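Local coordinates for putative carbonic anhydrase (Streptococcus mutans, PDB 3LAS), which probably catalyses the reversible interconversion of carbon dioxide and hydrogencarbonate as a zinc-dependent carbonic anhydrase of the beta class, at residues Met3-Phe6 / Asp7-Ile10. Residues are numbered along the deposited sequence; the frame is centred on the assembly and turned at random.
Sequences MSYF and DNFI. With GAI (guanidine), chain F.
Half of a capping box at the N-terminus of helix 5-20 joins S4, the N-cap residue, to D7 three residues on, beside a bound guanidine. D7 OD2 accepts from S4 N through its anti lone pair, at 2.9 Å and a nearly straight 164°. S4 OG lies 4.7 Å from D7 N, too far for the other half of the box, and is hydrogen-bonded to E85 of the second subunit, whose carboxylate also accepts from the backbone N of Y5 and F6. The same subunit packs against this first turn, L51 on F9 and V162 on I10. D7 chi1 of -58° sets its carboxylate beside its own backbone N, back toward the cap. There guanidine N2 donates a hydrogen bond to D7 OD1 at 2.8 Å, and guanidine N1 one to D7 OD2 at 2.8 Å, so OD2 serves both cap and ligand; E164 of the second subunit binds the same ligand. M3 bends at chi3, bringing its CE to 3.6 Å from D7 CB. One turn along, I10 CG1 lies over a face of the F6 ring in a CH-pi contact, 4.0 Å from the centroid and 22° off the normal, while guanidine N2 sits at the ring's edge, 3.6 Å from F6 CD2.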
loop_
_atom_site.group_PDB
_atom_site.type_symbol
_atom_site.label_atom_id
_atom_site.label_comp_id
_atom_site.label_asym_id
_atom_site.label_seq_id
_atom_site.Cartn_x
_atom_site.Cartn_y
_atom_site.Cartn_z
ATOM N N MET A 3 -22.480 -12.214 -6.712
ATOM C CA MET A 3 -21.991 -10.890 -6.255
ATOM C C MET A 3 -21.119 -11.039 -5.039
ATOM O O MET A 3 -21.163 -12.044 -4.265
ATOM C CB MET A 3 -23.182 -10.014 -5.963
ATOM C CG MET A 3 -23.967 -9.794 -7.267
ATOM S SD MET A 3 -25.477 -8.842 -6.896
ATOM C CE MET A 3 -24.659 -7.289 -6.800
ATOM N N SER A 4 -20.257 -10.036 -4.816
ATOM C CA SER A 4 -19.281 -10.092 -3.696
ATOM C C SER A 4 -19.149 -8.662 -3.191
ATOM O O SER A 4 -19.866 -7.723 -3.577
ATOM C CB SER A 4 -17.972 -10.737 -4.128
ATOM O OG SER A 4 -17.379 -9.931 -5.151
ATOM N N TYR A 5 -18.159 -8.430 -2.299
ATOM C CA TYR A 5 -18.069 -7.100 -1.753
ATOM C C TYR A 5 -17.614 -6.077 -2.798
ATOM O O TYR A 5 -17.913 -4.877 -2.600
ATOM C CB TYR A 5 -17.159 -7.031 -0.465
ATOM C CG TYR A 5 -17.970 -7.165 0.760
ATOM C CD1 TYR A 5 -18.611 -6.063 1.292
ATOM C CD2 TYR A 5 -18.062 -8.394 1.432
ATOM C CE1 TYR A 5 -19.401 -6.092 2.422
ATOM C CE2 TYR A 5 -18.826 -8.461 2.600
ATOM C CZ TYR A 5 -19.485 -7.303 3.057
ATOM O OH TYR A 5 -20.258 -7.351 4.238
ATOM N N PHE A 6 -16.909 -6.495 -3.871
ATOM C CA PHE A 6 -16.627 -5.552 -4.920
ATOM C C PHE A 6 -17.890 -4.841 -5.366
ATOM O O PHE A 6 -17.864 -3.640 -5.645
ATOM C CB PHE A 6 -15.990 -6.340 -6.070
ATOM C CG PHE A 6 -15.704 -5.499 -7.280
ATOM C CD1 PHE A 6 -14.697 -4.582 -7.248
ATOM C CD2 PHE A 6 -16.519 -5.580 -8.393
ATOM C CE1 PHE A 6 -14.427 -3.765 -8.400
ATOM C CE2 PHE A 6 -16.282 -4.759 -9.532
ATOM C CZ PHE A 6 -15.247 -3.878 -9.541
ATOM N N ASP A 7 -19.030 -5.564 -5.531
ATOM C CA ASP A 7 -20.276 -4.883 -5.957
ATOM C C ASP A 7 -20.766 -3.951 -4.958
ATOM O O ASP A 7 -21.228 -2.879 -5.312
ATOM C CB ASP A 7 -21.375 -5.991 -6.227
ATOM C CG ASP A 7 -20.907 -6.923 -7.246
ATOM O OD1 ASP A 7 -20.860 -6.582 -8.498
ATOM O OD2 ASP A 7 -20.457 -8.039 -6.976
ATOM N N ASN A 8 -20.588 -4.191 -3.664
ATOM C CA ASN A 8 -20.913 -3.235 -2.646
ATOM C C ASN A 8 -20.066 -1.984 -2.835
ATOM O O ASN A 8 -20.559 -0.845 -2.691
ATOM C CB ASN A 8 -20.777 -3.722 -1.214
ATOM C CG ASN A 8 -21.578 -4.873 -0.828
ATOM O OD1 ASN A 8 -21.427 -5.948 -1.391
ATOM N ND2 ASN A 8 -22.241 -4.741 0.360
ATOM N N PHE A 9 -18.758 -2.139 -3.107
ATOM C CA PHE A 9 -17.878 -0.975 -3.227
ATOM C C PHE A 9 -18.259 -0.117 -4.427
ATOM O O PHE A 9 -18.242 1.114 -4.346
ATOM C CB PHE A 9 -16.413 -1.466 -3.412
ATOM C CG PHE A 9 -15.826 -2.228 -2.262
ATOM C CD1 PHE A 9 -16.455 -2.268 -1.023
ATOM C CD2 PHE A 9 -14.655 -2.948 -2.497
ATOM C CE1 PHE A 9 -15.886 -3.057 0.031
ATOM C CE2 PHE A 9 -14.122 -3.682 -1.441
ATOM C CZ PHE A 9 -14.690 -3.762 -0.255
ATOM N N ILE A 10 -18.625 -0.805 -5.539
ATOM C CA ILE A 10 -19.074 -0.033 -6.720
ATOM C C ILE A 10 -20.300 0.794 -6.406
ATOM O O ILE A 10 -20.429 1.971 -6.793
ATOM C CB ILE A 10 -19.346 -1.020 -7.891
ATOM C CG1 ILE A 10 -18.045 -1.557 -8.423
ATOM C CG2 ILE A 10 -20.108 -0.288 -9.059
ATOM C CD1 ILE A 10 -17.044 -0.507 -9.082
HETATM C C GAI F . -18.144 -8.429 -9.866
HETATM N N1 GAI F . -18.575 -9.004 -8.795
HETATM N N2 GAI F . -18.914 -7.483 -10.326
HETATM N N3 GAI F . -16.965 -8.794 -10.482
#